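Local coordinates for D-methionine-binding lipoprotein MetQ (Escherichia coli, PDB 4YAH) that captures methionine as the binding-protein component of an ATP-driven D-methionine permease, at residues V37-G40 / A41-V45; E257-N260 / K261-G265; Q248-S252 / D253-E257. All coordinates share one frame; numbering follows the deposited sequence.

Interaction 1: V37-G40 / A41-V45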
# COMPACT_ATOMS: atom_id res chain seq x y z
N VAL A 37 -4.86 0.16 11.13
CA VAL A 37 -4.99 -0.53 9.85
C VAL A 37 -5.91 0.26 8.94
O VAL A 37 -6.62 1.16 9.40
CB VAL A 37 -5.53 -1.98 10.02
CG1 VAL A 37 -4.62 -2.76 10.95
CG2 VAL A 37 -6.94 -1.99 10.57
N ILE A 38 -5.90 -0.07 7.65
CA ILE A 38 -6.75 0.64 6.69
C ILE A 38 -8.05 -0.13 6.42
O ILE A 38 -8.02 -1.36 6.25
CB ILE A 38 -6.04 0.87 5.35
CG1 ILE A 38 -4.62 1.40 5.56
CG2 ILE A 38 -6.86 1.85 4.49
CD1 ILE A 38 -4.54 2.72 6.28
N VAL A 39 -9.17 0.59 6.35
CA VAL A 39 -10.45 -0.05 6.10
C VAL A 39 -10.46 -0.75 4.76
O VAL A 39 -9.75 -0.36 3.84
CB VAL A 39 -11.63 0.95 6.14
CG1 VAL A 39 -11.72 1.57 7.48
CG2 VAL A 39 -11.45 2.03 5.12
N GLY A 40 -11.25 -1.81 4.67
CA GLY A 40 -11.34 -2.59 3.45
C GLY A 40 -10.70 -3.94 3.69
O GLY A 40 -10.69 -4.44 4.82
N ALA A 41 -10.13 -4.50 2.64
CA ALA A 41 -9.63 -5.85 2.69
C ALA A 41 -8.47 -5.96 3.67
O ALA A 41 -8.28 -7.01 4.26
CB ALA A 41 -9.22 -6.31 1.33
N GLU A 42 -7.70 -4.89 3.85
CA GLU A 42 -6.57 -4.96 4.78
C GLU A 42 -7.09 -5.08 6.22
O GLU A 42 -6.51 -5.79 7.04
CB GLU A 42 -5.63 -3.75 4.65
CG GLU A 42 -4.84 -3.78 3.32
CD GLU A 42 -3.77 -2.71 3.19
OE1 GLU A 42 -3.33 -2.45 2.04
OE2 GLU A 42 -3.34 -2.13 4.20
N GLN A 43 -8.19 -4.42 6.52
CA GLN A 43 -8.82 -4.57 7.83
C GLN A 43 -9.29 -6.01 8.03
O GLN A 43 -9.15 -6.57 9.12
CB GLN A 43 -9.99 -3.61 8.00
CG GLN A 43 -10.66 -3.73 9.37
CD GLN A 43 -11.94 -2.93 9.47
OE1 GLN A 43 -12.23 -2.09 8.62
NE2 GLN A 43 -12.71 -3.19 10.52
N GLN A 44 -9.86 -6.61 6.98
CA GLN A 44 -10.32 -7.99 7.08
C GLN A 44 -9.16 -8.92 7.44
O GLN A 44 -9.30 -9.81 8.26
CB GLN A 44 -10.96 -8.46 5.78
CG GLN A 44 -12.20 -7.69 5.37
CD GLN A 44 -12.67 -8.10 3.99
OE1 GLN A 44 -12.72 -9.30 3.67
NE2 GLN A 44 -12.99 -7.12 3.15
N VAL A 45 -8.01 -8.71 6.80
CA VAL A 45 -6.84 -9.54 7.06
C VAL A 45 -6.38 -9.32 8.49
O VAL A 45 -6.02 -10.26 9.19
CB VAL A 45 -5.72 -9.24 6.05
CG1 VAL A 45 -4.44 -10.00 6.37
CG2 VAL A 45 -6.19 -9.59 4.64
O HOH W 1 -3.87 -1.95 6.79
O HOH W 2 -7.92 -2.16 2.63
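Q43 lays its extended side chain across V39, the amide oxygen OE1 coming within 3.7 Å of V39 CA and lying almost as near V39 CG1. With CG anti to the backbone N (chi1 -179°), the chain runs back from the first turn of helix 41-57 toward the strand end it has just left; its root packs on V37, whose CG2 is 4.2 Å from Q43 CA. E42 takes the other course. Its CG stands beside the backbone N (chi1 -71°), and the extended chain lies alongside I38, pointing the same way, with OE2 4.0 Å from I38 CG1.

Two waters fill in the polar links. One accepts from I38 N and donates to E42 OE2 at 2.6 Å, tying the carboxylate to the strand backbone. The second donates to V39 O and accepts from E42 N, satisfying an amide of the helix's first turn. G40 is the N-cap: its carbonyl O receives Q44 N at 3.2 Å, with the donor in the carbonyl plane, and so opens the helical bonding. At phi 110° a CB on this residue would be jammed against V39 O, which by itself calls for glycine.

The carboxylate belongs to the methionine pocket. E42 OE1 is hydrogen-bonded to T204 OG1 and makes a weak hydrogen bond to the ligand amino nitrogen; with OE2 held by the water on I38 N, this is consistent with a carboxylate fixed at both oxygens. This is the strand-to-helix turn of the beta-alpha-beta unit 32-38, 41-57, 60-66: V37 and V39 pair through their backbones with strand 60-66 and its end, A41, Q44 and V45 pack on helix 253-262, and I38 touches T204 and Y205 of helix 203-206.

Interaction 2: E257-N260 / K261-G265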
# COMPACT_ATOMS: atom_id res chain seq x y z
N GLU A 257 -3.60 -17.13 4.30
CA GLU A 257 -4.66 -17.78 3.56
C GLU A 257 -5.82 -16.82 3.33
O GLU A 257 -6.38 -16.76 2.22
CB GLU A 257 -5.13 -19.04 4.29
CG GLU A 257 -4.14 -20.20 4.17
CD GLU A 257 -3.78 -20.54 2.73
OE1 GLU A 257 -4.67 -20.43 1.86
OE2 GLU A 257 -2.61 -20.89 2.47
N ALA A 258 -6.14 -16.03 4.36
CA ALA A 258 -7.17 -15.00 4.27
C ALA A 258 -6.80 -13.94 3.24
O ALA A 258 -7.63 -13.54 2.42
CB ALA A 258 -7.38 -14.36 5.63
N ALA A 259 -5.56 -13.47 3.28
CA ALA A 259 -5.12 -12.46 2.34
C ALA A 259 -5.13 -12.97 0.91
O ALA A 259 -5.49 -12.24 -0.03
CB ALA A 259 -3.74 -11.97 2.70
N ASN A 260 -4.74 -14.22 0.72
CA ASN A 260 -4.62 -14.76 -0.62
C ASN A 260 -6.00 -14.88 -1.25
O ASN A 260 -6.17 -14.71 -2.46
CB ASN A 260 -3.91 -16.11 -0.59
CG ASN A 260 -3.77 -16.73 -1.97
OD1 ASN A 260 -3.17 -16.14 -2.88
ND2 ASN A 260 -4.32 -17.93 -2.13
N LYS A 261 -6.98 -15.16 -0.40
CA LYS A 261 -8.37 -15.24 -0.84
C LYS A 261 -8.90 -13.85 -1.20
O LYS A 261 -9.28 -13.61 -2.35
CB LYS A 261 -9.22 -15.87 0.25
CG LYS A 261 -10.62 -16.25 -0.18
CD LYS A 261 -10.60 -17.26 -1.32
CE LYS A 261 -11.86 -18.13 -1.34
NZ LYS A 261 -13.11 -17.33 -1.24
N VAL A 262 -8.92 -12.94 -0.24
CA VAL A 262 -9.57 -11.65 -0.46
C VAL A 262 -8.84 -10.82 -1.51
O VAL A 262 -9.48 -10.04 -2.21
CB VAL A 262 -9.71 -10.85 0.85
CG1 VAL A 262 -8.37 -10.34 1.33
CG2 VAL A 262 -10.69 -9.68 0.66
N PHE A 263 -7.52 -10.98 -1.65
CA PHE A 263 -6.78 -10.21 -2.67
C PHE A 263 -6.59 -11.01 -3.96
O PHE A 263 -5.83 -10.60 -4.83
CB PHE A 263 -5.42 -9.75 -2.12
CG PHE A 263 -5.54 -8.69 -1.06
CD1 PHE A 263 -5.99 -7.43 -1.38
CD2 PHE A 263 -5.20 -8.97 0.27
CE1 PHE A 263 -6.12 -6.45 -0.41
CE2 PHE A 263 -5.33 -8.00 1.24
CZ PHE A 263 -5.79 -6.74 0.91
N ASN A 264 -7.27 -12.14 -4.07
CA ASN A 264 -7.24 -12.93 -5.30
C ASN A 264 -5.80 -13.12 -5.84
O ASN A 264 -5.50 -12.82 -7.00
CB ASN A 264 -8.14 -12.26 -6.34
CG ASN A 264 -8.29 -13.08 -7.61
OD1 ASN A 264 -8.37 -14.31 -7.56
ND2 ASN A 264 -8.34 -12.40 -8.75
N GLY A 265 -4.91 -13.60 -4.96
CA GLY A 265 -3.53 -13.88 -5.34
C GLY A 265 -2.62 -12.66 -5.39
O GLY A 265 -1.44 -12.77 -5.71
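A259, in the last turn of helix 253-262, meets F263 just beyond it, where a Schellman motif closes the helix. Of the backbone bonds, three are of the helical i to i+4 kind: K261 N to E257 O, V262 N to A258 O and F263 N to A259 O. The bond from V262 N to A258 O is 3.0 Å long and nearly straight at 179°. The motif then changes the pattern. G265 N reaches back five residues to N260 O at 3.0 Å, in the carbonyl plane and on a lone pair, while N264 N bonds to K261 O inside that loop. N264 is the C-prime residue, and its positive phi turns the chain off the helix axis; G265 also has positive phi.

The apolar contact is A259 with F263, whose CD2 comes 4.1 Å from A259 CB. CG of F263 lies beside its backbone N (chi1 -70°), which swings the ring back along the preceding turn. Two van der Waals contacts are with carbonyl oxygens: the edge of the F263 ring, near its plane, faces A259 O, the same oxygen that receives F263 N, and V262 CG1, set between its own backbone N and carbonyl carbon, is 3.5 Å from A258 O.

Outside the turn, F263 meets the ring of pocket residue Y112 with planes at about 60° and also packs on A41, while V262 rests on A41 and Q44 of helix 41-57. N264 ND2 gives a weak hydrogen bond to T212 OG1.

Back at the motif, N260 OD1 lies 3.4 Å from G265 CA.

Interaction 3: Q248-S252 / D253-E257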
# COMPACT_ATOMS: atom_id res chain seq x y z
N GLN A 248 3.88 -12.04 15.48
CA GLN A 248 3.82 -13.48 15.27
C GLN A 248 2.43 -13.92 14.82
O GLN A 248 2.29 -14.84 14.01
CB GLN A 248 4.26 -14.22 16.54
CG GLN A 248 5.78 -14.26 16.68
CD GLN A 248 6.28 -14.72 18.05
OE1 GLN A 248 6.54 -15.91 18.27
NE2 GLN A 248 6.45 -13.77 18.97
N ALA A 249 1.40 -13.24 15.32
CA ALA A 249 0.02 -13.55 14.96
C ALA A 249 -0.25 -13.19 13.50
O ALA A 249 -0.88 -13.94 12.76
CB ALA A 249 -0.94 -12.82 15.88
N TYR A 250 0.24 -12.04 13.09
CA TYR A 250 0.03 -11.58 11.72
C TYR A 250 0.79 -12.47 10.73
O TYR A 250 0.29 -12.82 9.65
CB TYR A 250 0.48 -10.13 11.60
CG TYR A 250 -0.18 -9.35 10.47
CD1 TYR A 250 -1.05 -8.31 10.75
CD2 TYR A 250 0.08 -9.64 9.14
CE1 TYR A 250 -1.65 -7.58 9.74
CE2 TYR A 250 -0.53 -8.90 8.12
CZ TYR A 250 -1.39 -7.88 8.44
OH TYR A 250 -2.01 -7.14 7.44
N GLN A 251 2.02 -12.83 11.09
CA GLN A 251 2.86 -13.67 10.25
C GLN A 251 2.51 -15.15 10.44
O GLN A 251 3.32 -15.95 10.92
CB GLN A 251 4.33 -13.42 10.58
CG GLN A 251 4.74 -11.98 10.40
CD GLN A 251 6.22 -11.76 10.67
OE1 GLN A 251 6.86 -12.54 11.40
NE2 GLN A 251 6.79 -10.69 10.10
N SER A 252 1.28 -15.50 10.05
CA SER A 252 0.77 -16.85 10.25
C SER A 252 0.11 -17.36 8.99
O SER A 252 -0.32 -16.57 8.16
CB SER A 252 -0.22 -16.89 11.42
OG SER A 252 -1.37 -16.08 11.16
N ASP A 253 0.04 -18.67 8.86
CA ASP A 253 -0.61 -19.28 7.70
C ASP A 253 -2.07 -18.84 7.60
O ASP A 253 -2.58 -18.63 6.51
CB ASP A 253 -0.53 -20.80 7.76
CG ASP A 253 0.89 -21.33 7.59
OD1 ASP A 253 1.73 -20.62 6.99
OD2 ASP A 253 1.16 -22.46 8.05
N GLU A 254 -2.73 -18.70 8.74
CA GLU A 254 -4.14 -18.33 8.75
C GLU A 254 -4.32 -16.96 8.11
O GLU A 254 -5.24 -16.74 7.32
CB GLU A 254 -4.67 -18.34 10.18
CG GLU A 254 -6.17 -18.38 10.29
CD GLU A 254 -6.63 -18.68 11.70
OE1 GLU A 254 -5.87 -19.32 12.45
OE2 GLU A 254 -7.76 -18.27 12.06
N VAL A 255 -3.40 -16.04 8.41
CA VAL A 255 -3.49 -14.69 7.89
C VAL A 255 -3.16 -14.71 6.40
O VAL A 255 -3.83 -14.05 5.60
CB VAL A 255 -2.58 -13.72 8.68
CG1 VAL A 255 -2.47 -12.37 7.98
CG2 VAL A 255 -3.10 -13.51 10.07
N TYR A 256 -2.14 -15.47 6.01
CA TYR A 256 -1.79 -15.55 4.60
C TYR A 256 -2.97 -16.08 3.79
O TYR A 256 -3.29 -15.56 2.72
CB TYR A 256 -0.57 -16.44 4.34
CG TYR A 256 -0.43 -16.74 2.88
CD1 TYR A 256 0.01 -15.75 2.00
CD2 TYR A 256 -0.79 -17.97 2.35
CE1 TYR A 256 0.11 -15.99 0.64
CE2 TYR A 256 -0.69 -18.23 1.00
CZ TYR A 256 -0.24 -17.23 0.15
OH TYR A 256 -0.14 -17.47 -1.21
N GLU A 257 -3.60 -17.13 4.30
CA GLU A 257 -4.66 -17.78 3.56
C GLU A 257 -5.82 -16.82 3.33
O GLU A 257 -6.38 -16.76 2.22
CB GLU A 257 -5.13 -19.04 4.29
CG GLU A 257 -4.14 -20.20 4.17
CD GLU A 257 -3.78 -20.54 2.73
OE1 GLU A 257 -4.67 -20.43 1.86
OE2 GLU A 257 -2.61 -20.89 2.47
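V255 packs against Y250 and S252 where helix 241-250 gives way to helix 253-262, a junction closed by the N-cap serine S252. Its CG1 lies 3.9 Å from Y250 CD2, the two side chains crossing at about a right angle, and its CB is 3.2 Å from Y250 O. CG2 turns to the serine, 3.3 Å from S252 OG.

That hydroxyl links the two helices. OG sits between its own backbone N and carbonyl carbon (chi1 63°), from where it donates to A249 O at 2.7 Å and accepts a weak capping bond from V255 N. The S252 carbonyl adds a firm bond from Y256 N, in the carbonyl plane, and a weak one from V255 N. With the hydroxyl removed, an alanine here is likely to leave V255 N without its side-chain cap and A249 O without this short bond.

Farther out, F110 of strand 103-111 lies against Y250, V255 and Y256, and V45 of helix 41-57 packs on V255. E254 OE2 forms a salt bridge with K51 NZ, and the Y256 ring has a cation-pi contact with K269. Q251, its NE2 bonded to N108 O, is the centre of an inverse gamma turn that bends the chain into position for the cap; across that turn a weak bond of 2.9 Å runs from S252 N to Y250 O.

In the fold
Interactions 2 and 3 lie on helix 253-262, and interaction 1 packs against it: interaction 3 starts the helix, interaction 2 ends it, and the two share E257, with centres about 12 Å apart. At the end of the helix, A41 CB meets F263 CZ at 3.5 Å and V262 CG2 at 3.7 Å; nearer its start, V45 CG1 touches V255 CG1 at 3.5 Å. Interaction 1 alone of the three supplies a pocket residue, E42, whose side chain is about 3 Å from the bound methionine. The side chains of F263 and Y250 stay about 8 and 9 Å from that ligand; interactions 2 and 3 supply no pocket residues but pack on the helix that carries E42.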